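Local coordinates for alcohol dehydrogenase superfamily protein (Novosphingobium aromaticivorans, PDB 3GAZ), which probably works as an NADP-dependent oxidoreductase of the medium-chain dehydrogenase/reductase superfamily, at residues E140-R145 against I168-A173; G151-I156 against A235-G240; G161-V166 against L219-L224; R286-L291 against G295-R300. All blocks are in the same frame, centred on the assembly; numbering follows the deposited sequence.

Interaction 1 (E140-R145 against I168-A173); sequences EGLVDR and IQIALA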
# COMPACT_ATOMS: atom_id res chain seq x y z
N GLU A 140 -19.97 10.67 0.92
CA GLU A 140 -19.33 10.91 2.21
C GLU A 140 -19.49 12.36 2.64
O GLU A 140 -19.62 12.64 3.82
CB GLU A 140 -17.84 10.55 2.16
CG GLU A 140 -17.58 9.10 1.77
CD GLU A 140 -16.21 8.62 2.21
OE1 GLU A 140 -15.23 9.38 2.10
OE2 GLU A 140 -16.13 7.46 2.67
N GLY A 141 -19.49 13.27 1.66
CA GLY A 141 -19.63 14.67 1.99
C GLY A 141 -21.06 15.09 2.28
O GLY A 141 -21.33 15.73 3.30
N LEU A 142 -21.97 14.72 1.39
CA LEU A 142 -23.37 15.07 1.52
C LEU A 142 -24.15 14.34 2.60
O LEU A 142 -25.02 14.93 3.25
CB LEU A 142 -24.09 14.85 0.19
CG LEU A 142 -23.67 15.68 -1.02
CD1 LEU A 142 -24.37 15.15 -2.27
CD2 LEU A 142 -24.00 17.15 -0.78
N VAL A 143 -23.85 13.06 2.80
CA VAL A 143 -24.57 12.27 3.79
C VAL A 143 -23.80 12.01 5.08
O VAL A 143 -24.23 12.44 6.15
CB VAL A 143 -25.03 10.93 3.17
CG1 VAL A 143 -25.86 10.14 4.19
CG2 VAL A 143 -25.84 11.20 1.91
N ASP A 144 -22.67 11.31 4.98
CA ASP A 144 -21.88 11.02 6.17
C ASP A 144 -21.49 12.27 6.97
O ASP A 144 -21.71 12.32 8.18
CB ASP A 144 -20.61 10.24 5.79
CG ASP A 144 -20.91 8.86 5.23
OD1 ASP A 144 -21.94 8.27 5.62
OD2 ASP A 144 -20.11 8.35 4.42
N ARG A 145 -20.92 13.27 6.30
CA ARG A 145 -20.52 14.48 7.01
C ARG A 145 -21.64 15.50 7.22
O ARG A 145 -21.88 15.94 8.34
CB ARG A 145 -19.35 15.16 6.28
CG ARG A 145 -18.03 14.38 6.29
CD ARG A 145 -17.45 14.20 7.69
NE ARG A 145 -18.06 13.08 8.42
CZ ARG A 145 -17.87 11.80 8.12
NH1 ARG A 145 -17.07 11.46 7.12
NH2 ARG A 145 -18.47 10.86 8.83
N ILE A 168 -24.98 16.37 -7.27
CA ILE A 168 -26.24 17.02 -7.62
C ILE A 168 -27.39 16.03 -7.55
O ILE A 168 -28.44 16.30 -6.96
CB ILE A 168 -26.21 17.58 -9.06
CG1 ILE A 168 -25.33 18.83 -9.13
CG2 ILE A 168 -27.64 17.87 -9.54
CD1 ILE A 168 -25.17 19.39 -10.53
N GLN A 169 -27.20 14.86 -8.17
CA GLN A 169 -28.23 13.84 -8.21
C GLN A 169 -28.55 13.22 -6.86
O GLN A 169 -29.70 12.88 -6.59
CB GLN A 169 -27.85 12.77 -9.24
CG GLN A 169 -27.70 13.35 -10.65
CD GLN A 169 -27.26 12.33 -11.68
OE1 GLN A 169 -28.03 11.45 -12.06
NE2 GLN A 169 -26.02 12.44 -12.13
N ILE A 170 -27.53 13.07 -6.01
CA ILE A 170 -27.75 12.50 -4.68
C ILE A 170 -28.59 13.50 -3.88
O ILE A 170 -29.60 13.13 -3.28
CB ILE A 170 -26.41 12.25 -3.94
CG1 ILE A 170 -25.69 11.05 -4.56
CG2 ILE A 170 -26.67 11.99 -2.45
CD1 ILE A 170 -24.33 10.77 -3.95
N ALA A 171 -28.17 14.76 -3.89
CA ALA A 171 -28.86 15.81 -3.16
C ALA A 171 -30.33 15.93 -3.59
O ALA A 171 -31.22 16.02 -2.75
CB ALA A 171 -28.15 17.15 -3.37
N LEU A 172 -30.57 15.92 -4.90
CA LEU A 172 -31.93 16.02 -5.41
C LEU A 172 -32.78 14.84 -4.94
O LEU A 172 -33.91 15.03 -4.49
CB LEU A 172 -31.92 16.07 -6.95
CG LEU A 172 -31.47 17.40 -7.55
CD1 LEU A 172 -31.19 17.23 -9.04
CD2 LEU A 172 -32.56 18.45 -7.31
N ALA A 173 -32.23 13.64 -5.03
CA ALA A 173 -32.94 12.44 -4.61
C ALA A 173 -33.31 12.51 -3.13
O ALA A 173 -34.34 11.98 -2.72
CB ALA A 173 -32.09 11.21 -4.88
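Leu142 and Ala171 mark the closest backbone approach of two helices, with CA atoms 7.3 Å apart. Segment 140-145 is the last part of helix 132-145 and 168-173 the last part of helix 162-173. The first ends in a wider, pi-type turn, where the N of Arg145 reaches the O of Glu140 at 2.9 Å; the second keeps ordinary alpha-helical bonding.

The junction is apolar and rests on a single methyl group. Leu142 points its CD1 at the neighbouring helix, where it lies 3.9 Å from both CB and CG2 of Ile170, the two side chains meeting at a slant. It also sits over the start of the next residue, 4.1 Å from the N of Ala171 and 4.4 Å from its CB, so one branch end spans the step between consecutive residues. In Ile170 the CG2 methyl lies opposite the backbone N and is the branch turned to the leucine. The same isoleucine packs on Phe135, Ala138 and Trp139, so its contact with helix 132-145 extends well beyond Leu142. The other leucine methyl, CD2, faces the sheet and rests against Leu219 and Tyr221, while Ala171 and Ile168 touch Val178 of strand 177-182. Each helix therefore packs on its partner and on the strands at once, and all three residues that meet here are buried.

As expected for the Rossmann-type domain of a medium-chain dehydrogenase, helix 162-173 follows the first strand of the parallel sheet, 153-157, and here helix 132-145 packs beside it.

Interaction 2 (G151-I156 against A235-G240); sequences GQTVLI and AVKRFG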
# COMPACT_ATOMS: atom_id res chain seq x y z
N GLY A 151 -35.41 19.42 1.85
CA GLY A 151 -35.76 20.82 1.96
C GLY A 151 -34.60 21.79 2.11
O GLY A 151 -34.79 23.00 1.98
N GLN A 152 -33.40 21.29 2.37
CA GLN A 152 -32.25 22.17 2.52
C GLN A 152 -31.77 22.67 1.17
O GLN A 152 -31.92 21.99 0.16
CB GLN A 152 -31.09 21.46 3.22
CG GLN A 152 -31.30 21.18 4.70
CD GLN A 152 -30.08 20.55 5.34
OE1 GLN A 152 -29.53 19.57 4.83
NE2 GLN A 152 -29.65 21.10 6.47
N THR A 153 -31.20 23.87 1.15
CA THR A 153 -30.67 24.43 -0.08
C THR A 153 -29.24 23.93 -0.17
O THR A 153 -28.47 24.06 0.78
CB THR A 153 -30.69 25.96 -0.06
OG1 THR A 153 -30.03 26.43 1.12
CG2 THR A 153 -32.13 26.47 -0.08
N VAL A 154 -28.89 23.36 -1.32
CA VAL A 154 -27.55 22.83 -1.53
C VAL A 154 -26.89 23.43 -2.76
O VAL A 154 -27.50 23.50 -3.82
CB VAL A 154 -27.59 21.28 -1.70
CG1 VAL A 154 -26.19 20.75 -2.03
CG2 VAL A 154 -28.12 20.63 -0.43
N LEU A 155 -25.65 23.87 -2.60
CA LEU A 155 -24.89 24.44 -3.70
C LEU A 155 -23.72 23.52 -4.02
O LEU A 155 -22.86 23.28 -3.17
CB LEU A 155 -24.34 25.82 -3.30
CG LEU A 155 -23.38 26.45 -4.32
CD1 LEU A 155 -24.13 26.75 -5.61
CD2 LEU A 155 -22.77 27.71 -3.74
N ILE A 156 -23.69 23.01 -5.24
CA ILE A 156 -22.61 22.14 -5.68
C ILE A 156 -21.68 22.95 -6.56
O ILE A 156 -22.10 23.45 -7.61
CB ILE A 156 -23.12 20.93 -6.50
CG1 ILE A 156 -24.10 20.10 -5.68
CG2 ILE A 156 -21.93 20.08 -6.95
CD1 ILE A 156 -23.51 19.50 -4.42
N ALA A 235 -20.49 31.62 0.29
CA ALA A 235 -21.87 31.29 -0.07
C ALA A 235 -22.69 30.57 0.99
O ALA A 235 -23.92 30.52 0.90
CB ALA A 235 -21.86 30.45 -1.35
N VAL A 236 -22.03 30.00 2.00
CA VAL A 236 -22.74 29.25 3.04
C VAL A 236 -23.58 30.14 3.96
O VAL A 236 -23.19 31.27 4.28
CB VAL A 236 -21.74 28.40 3.88
CG1 VAL A 236 -20.89 29.29 4.77
CG2 VAL A 236 -22.50 27.36 4.70
N LYS A 237 -24.73 29.62 4.38
CA LYS A 237 -25.65 30.33 5.27
C LYS A 237 -25.10 30.29 6.70
O LYS A 237 -24.28 29.44 7.02
CB LYS A 237 -27.03 29.65 5.22
CG LYS A 237 -28.08 30.22 6.16
CD LYS A 237 -29.39 29.43 6.08
CE LYS A 237 -30.02 29.53 4.69
NZ LYS A 237 -31.25 28.69 4.54
N ARG A 238 -25.55 31.22 7.54
CA ARG A 238 -25.11 31.25 8.93
C ARG A 238 -25.50 29.93 9.58
O ARG A 238 -26.62 29.45 9.38
CB ARG A 238 -25.78 32.41 9.68
CG ARG A 238 -25.57 32.40 11.20
CD ARG A 238 -26.10 33.69 11.81
NE ARG A 238 -25.44 34.84 11.18
CZ ARG A 238 -24.15 35.13 11.34
NH1 ARG A 238 -23.39 34.36 12.11
NH2 ARG A 238 -23.61 36.16 10.69
N PHE A 239 -24.58 29.34 10.34
CA PHE A 239 -24.80 28.05 10.99
C PHE A 239 -24.78 26.93 9.94
O PHE A 239 -25.02 25.76 10.26
CB PHE A 239 -26.15 28.01 11.73
CG PHE A 239 -26.33 29.11 12.74
CD1 PHE A 239 -25.32 29.44 13.64
CD2 PHE A 239 -27.54 29.81 12.80
CE1 PHE A 239 -25.51 30.44 14.59
CE2 PHE A 239 -27.73 30.81 13.74
CZ PHE A 239 -26.72 31.13 14.64
N GLY A 240 -24.49 27.30 8.70
CA GLY A 240 -24.45 26.32 7.61
C GLY A 240 -23.25 25.39 7.63
O GLY A 240 -22.40 25.47 8.52
O HOH W 1 -30.93 28.84 1.88
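Thr153 and Leu155 of strand 153-157 stand well apart from Lys237 and Ala235 in backbone terms, with CA atoms 9.4 Å apart for Thr153 and Lys237 and 8.3 Å for Leu155 and Ala235, too far for direct strand pairing.

The apolar half of the contact is one pair of methyls. With its CG opposite the backbone N (chi1 173°), Leu155 sends CD2 to within 3.7 Å of the CB of Ala235, the last residue of helix 227-235. Both side chains also touch Tyr207 of helix 204-212, which makes the spot a small junction of strand and two helices.

The polar half is mediated by water. Thr153 OG1 and Lys237 NZ are 4.3 Å apart, and a water bridges them, 2.7 Å from OG1 of Thr153 and accepting a bond from NZ of Lys237 at the same length. Both groups have a further tie to Asp218: its backbone N donates to the threonine hydroxyl, and its carboxylate forms a salt bridge with the lysine. Past Lys237 the chain reverses in a type II turn closed by Gly240 N on Lys237 O at 2.7 Å, and so enters strand 240-244.

Strand 217-222, which carries Asp218, lies between strands 153-157 and 240-244 in the sheet. The contact thus joins strand 153-157 to the end of helix 227-235 and the connection into strand 240-244, a helix-to-strand link of a Rossmann-type alpha/beta domain.

Interaction 3 (G161-V166 against L219-L224); sequences GGVGHV and LVYDTL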
# COMPACT_ATOMS: atom_id res chain seq x y z
N GLY A 161 -18.56 18.43 -13.22
CA GLY A 161 -17.44 17.54 -12.95
C GLY A 161 -17.76 16.16 -12.40
O GLY A 161 -18.93 15.82 -12.17
N GLY A 162 -16.71 15.37 -12.16
CA GLY A 162 -16.88 14.02 -11.65
C GLY A 162 -17.71 13.89 -10.39
O GLY A 162 -18.76 13.24 -10.39
N VAL A 163 -17.24 14.49 -9.30
CA VAL A 163 -17.97 14.44 -8.03
C VAL A 163 -19.22 15.30 -8.11
O VAL A 163 -20.28 14.95 -7.60
CB VAL A 163 -17.09 14.96 -6.87
CG1 VAL A 163 -17.83 14.85 -5.54
CG2 VAL A 163 -15.79 14.18 -6.81
N GLY A 164 -19.08 16.45 -8.77
CA GLY A 164 -20.19 17.38 -8.89
C GLY A 164 -21.50 16.84 -9.46
O GLY A 164 -22.55 17.00 -8.83
N HIS A 165 -21.45 16.22 -10.63
CA HIS A 165 -22.68 15.73 -11.24
C HIS A 165 -23.38 14.65 -10.42
O HIS A 165 -24.60 14.55 -10.44
CB HIS A 165 -22.43 15.26 -12.69
CG HIS A 165 -21.85 13.88 -12.81
ND1 HIS A 165 -20.53 13.59 -12.53
CD2 HIS A 165 -22.40 12.72 -13.25
CE1 HIS A 165 -20.29 12.32 -12.79
NE2 HIS A 165 -21.41 11.77 -13.23
N VAL A 166 -22.61 13.84 -9.69
CA VAL A 166 -23.24 12.81 -8.88
C VAL A 166 -23.74 13.42 -7.56
O VAL A 166 -24.75 12.98 -7.01
CB VAL A 166 -22.27 11.63 -8.60
CG1 VAL A 166 -22.03 10.86 -9.89
CG2 VAL A 166 -20.96 12.13 -8.03
N LEU A 219 -26.09 24.05 2.71
CA LEU A 219 -24.95 23.17 2.46
C LEU A 219 -24.21 23.50 1.17
O LEU A 219 -24.83 23.68 0.13
CB LEU A 219 -25.46 21.72 2.41
CG LEU A 219 -24.48 20.58 2.14
CD1 LEU A 219 -23.37 20.56 3.19
CD2 LEU A 219 -25.25 19.26 2.16
N VAL A 220 -22.89 23.61 1.24
CA VAL A 220 -22.08 23.89 0.06
C VAL A 220 -21.04 22.79 -0.14
O VAL A 220 -20.25 22.50 0.76
CB VAL A 220 -21.32 25.23 0.17
CG1 VAL A 220 -20.49 25.46 -1.09
CG2 VAL A 220 -22.31 26.39 0.37
N TYR A 221 -21.04 22.16 -1.31
CA TYR A 221 -20.06 21.12 -1.59
C TYR A 221 -19.03 21.59 -2.61
O TYR A 221 -19.34 21.77 -3.78
CB TYR A 221 -20.74 19.84 -2.10
CG TYR A 221 -19.85 18.61 -1.98
CD1 TYR A 221 -18.51 18.64 -2.35
CD2 TYR A 221 -20.36 17.41 -1.48
CE1 TYR A 221 -17.69 17.52 -2.23
CE2 TYR A 221 -19.55 16.27 -1.36
CZ TYR A 221 -18.21 16.34 -1.73
OH TYR A 221 -17.40 15.23 -1.61
N ASP A 222 -17.81 21.79 -2.14
CA ASP A 222 -16.71 22.22 -3.00
C ASP A 222 -16.05 21.00 -3.61
O ASP A 222 -15.49 20.17 -2.90
CB ASP A 222 -15.68 23.00 -2.18
CG ASP A 222 -14.37 23.18 -2.92
OD1 ASP A 222 -14.41 23.51 -4.12
OD2 ASP A 222 -13.30 23.00 -2.30
N THR A 223 -16.11 20.87 -4.94
CA THR A 223 -15.48 19.74 -5.61
C THR A 223 -14.26 20.21 -6.39
O THR A 223 -13.62 19.41 -7.07
CB THR A 223 -16.42 19.06 -6.62
OG1 THR A 223 -16.51 19.86 -7.81
CG2 THR A 223 -17.80 18.86 -6.04
N LEU A 224 -13.94 21.50 -6.29
CA LEU A 224 -12.81 22.06 -7.03
C LEU A 224 -11.61 22.44 -6.16
O LEU A 224 -10.47 22.31 -6.59
CB LEU A 224 -13.29 23.27 -7.84
CG LEU A 224 -14.30 22.93 -8.94
CD1 LEU A 224 -14.88 24.19 -9.55
CD2 LEU A 224 -13.62 22.08 -10.01
O HOH W 2 -16.70 17.86 -9.84
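The glycine-rich turn after the first strand of a Rossmann fold is the setting here: Val163 and Gly164, at the start of helix 162-173, meet Tyr221 near the end of strand 217-222 and Thr223 just beyond it. Gly161 and Gly164 fit a GxGxxG pattern, consistent with binding of the NADP pyrophosphate in this family. The closest backbone approach is 6.2 Å, between the CA atoms of Gly164 and Thr223.

Val163 turns CG1 to the strand. That methyl lies 4.0 Å from CG2 of Thr223 and equally far from OH of Tyr221, and the valine and tyrosine side chains cross at about a right angle. The phenol hydroxyl is engaged with the carbonyl of Thr137 on helix 132-145, which fixes the far end of the ring. Thr223 slides past Val163 and sets CG2 3.9 Å from the N of Gly164. Its OG1, between the backbone N and carbonyl carbon (chi1 76°), binds the O of Gln157 and takes a hydrogen from a water at 2.9 Å; this water in turn accepts from the N of Gly164.

On the loop side, Gly161 O receives two bonds from one residue, from opposite faces of its carbonyl plane: His165 N, and His165 ND1 at 2.8 Å, the oxygen lying close to the imidazole plane.

Interaction 4 (R286-L291 against G295-R300); sequences READAL and GKLAPR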
# COMPACT_ATOMS: atom_id res chain seq x y z
N ARG A 286 -24.54 0.35 -3.00
CA ARG A 286 -25.87 -0.24 -3.02
C ARG A 286 -26.87 0.92 -3.08
O ARG A 286 -27.93 0.82 -3.69
CB ARG A 286 -26.10 -1.08 -1.77
CG ARG A 286 -26.08 -2.56 -2.03
CD ARG A 286 -25.39 -3.31 -0.92
NE ARG A 286 -24.39 -4.20 -1.49
CZ ARG A 286 -23.22 -4.48 -0.93
NH1 ARG A 286 -22.87 -3.94 0.23
NH2 ARG A 286 -22.39 -5.30 -1.56
N GLU A 287 -26.51 2.02 -2.43
CA GLU A 287 -27.34 3.21 -2.42
C GLU A 287 -27.38 3.74 -3.85
O GLU A 287 -28.43 4.13 -4.35
CB GLU A 287 -26.73 4.29 -1.52
CG GLU A 287 -26.72 3.98 -0.04
CD GLU A 287 -28.12 3.97 0.55
OE1 GLU A 287 -29.03 4.60 -0.03
OE2 GLU A 287 -28.29 3.33 1.61
N ALA A 288 -26.22 3.73 -4.50
CA ALA A 288 -26.11 4.20 -5.88
C ALA A 288 -27.00 3.37 -6.80
O ALA A 288 -27.71 3.91 -7.64
CB ALA A 288 -24.66 4.13 -6.33
N ASP A 289 -26.96 2.05 -6.63
CA ASP A 289 -27.75 1.12 -7.43
C ASP A 289 -29.25 1.41 -7.24
O ASP A 289 -30.01 1.40 -8.20
CB ASP A 289 -27.41 -0.32 -7.03
CG ASP A 289 -28.25 -1.36 -7.76
OD1 ASP A 289 -28.62 -1.14 -8.94
OD2 ASP A 289 -28.52 -2.41 -7.16
N ALA A 290 -29.65 1.67 -6.01
CA ALA A 290 -31.04 1.98 -5.70
C ALA A 290 -31.50 3.25 -6.41
O ALA A 290 -32.66 3.37 -6.81
CB ALA A 290 -31.23 2.12 -4.20
N LEU A 291 -30.58 4.21 -6.55
CA LEU A 291 -30.89 5.47 -7.22
C LEU A 291 -30.96 5.29 -8.73
O LEU A 291 -31.77 5.93 -9.41
CB LEU A 291 -29.86 6.54 -6.87
CG LEU A 291 -29.86 6.99 -5.41
CD1 LEU A 291 -28.83 8.09 -5.19
CD2 LEU A 291 -31.25 7.48 -5.03
N GLY A 295 -34.25 5.66 -11.53
CA GLY A 295 -34.01 6.68 -12.54
C GLY A 295 -33.61 8.03 -11.98
O GLY A 295 -33.84 9.06 -12.61
N LYS A 296 -33.01 8.04 -10.79
CA LYS A 296 -32.60 9.29 -10.17
C LYS A 296 -31.09 9.49 -10.21
O LYS A 296 -30.57 10.49 -9.71
CB LYS A 296 -33.10 9.35 -8.72
CG LYS A 296 -34.62 9.42 -8.62
CD LYS A 296 -35.08 9.61 -7.18
CE LYS A 296 -36.58 9.87 -7.12
NZ LYS A 296 -37.01 10.29 -5.76
N LEU A 297 -30.39 8.54 -10.82
CA LEU A 297 -28.94 8.61 -10.93
C LEU A 297 -28.44 8.09 -12.27
O LEU A 297 -28.72 6.95 -12.64
CB LEU A 297 -28.26 7.82 -9.80
CG LEU A 297 -26.74 7.70 -9.90
CD1 LEU A 297 -26.08 9.08 -9.84
CD2 LEU A 297 -26.24 6.82 -8.77
N ALA A 298 -27.69 8.93 -12.97
CA ALA A 298 -27.12 8.58 -14.26
C ALA A 298 -25.72 9.17 -14.34
O ALA A 298 -25.55 10.39 -14.26
CB ALA A 298 -27.98 9.12 -15.38
N PRO A 299 -24.70 8.32 -14.49
CA PRO A 299 -23.33 8.85 -14.58
C PRO A 299 -23.14 9.61 -15.88
O PRO A 299 -23.75 9.27 -16.90
CB PRO A 299 -22.48 7.59 -14.52
CG PRO A 299 -23.33 6.60 -15.27
CD PRO A 299 -24.71 6.86 -14.69
N ARG A 300 -22.31 10.65 -15.85
CA ARG A 300 -22.03 11.41 -17.06
C ARG A 300 -20.84 10.70 -17.68
O ARG A 300 -19.72 10.73 -17.15
CB ARG A 300 -21.66 12.86 -16.72
CG ARG A 300 -21.75 13.78 -17.93
CD ARG A 300 -21.30 15.20 -17.61
NE ARG A 300 -21.58 16.10 -18.73
CZ ARG A 300 -21.13 17.35 -18.81
NH1 ARG A 300 -20.38 17.86 -17.84
NH2 ARG A 300 -21.45 18.10 -19.87
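Leu291, near the end of helix 278-293, meets Lys296 and Leu297 of the chain that returns beside it, first by hydrogen bonding and then by apolar packing.

The polar element is a Schellman motif. Lys296 N donates to Leu291 O at 2.8 Å, almost in line with the carbonyl bond (C=O...N angle 161°), and Gly295 supplies the positive phi (66°) that turns the chain out of the helix. The hydroxyl of Thr294 also bonds to Leu291 O, and to Ala290 O, so its hold on the carbonyl is shared. The lysine CB stays near the oxygen of Leu291 while its extended chain leads away.

The apolar element is a leucine folded back on the helix. Leu297 CB touches Leu291 CB at 3.6 Å. With CG opposite the backbone N (chi1 173°), its CD2 reaches one turn back, 4.0 Å from Ala288 CB and 3.5 Å from Ala288 O. Phe135 of helix 132-145 touches all three side chains, Ala288, Leu291 and Leu297.

Helix termination and burial of Leu297 thus go together: the residue after the one closing the motif lays its side chain on the helix, and the lysine amine is left to point outward.

How the interactions relate
Along the chain, interactions 1, 2 and 3 interlock: their first segments run from helix 132-145 through strand 153-157 into helix 162-173, and interaction 3 closes at 219-224 before interaction 2 does at 235-240. Interaction 4 follows in series. Interactions 1 and 3 share helix 162-173 and have centres about 10 Å apart; interactions 2 and 3 meet in the parallel sheet, where strands 153-157 and 217-222 are neighbours. Interaction 4 lies about 24 Å, centre to centre, from interaction 2 but touches interaction 1 through Gln169 and Ala298, and interaction 3 where His165 meets Pro299 and Arg300. One continuous packed region thus ties the sheet, the glycine-rich helix and the end of helix 278-293 together.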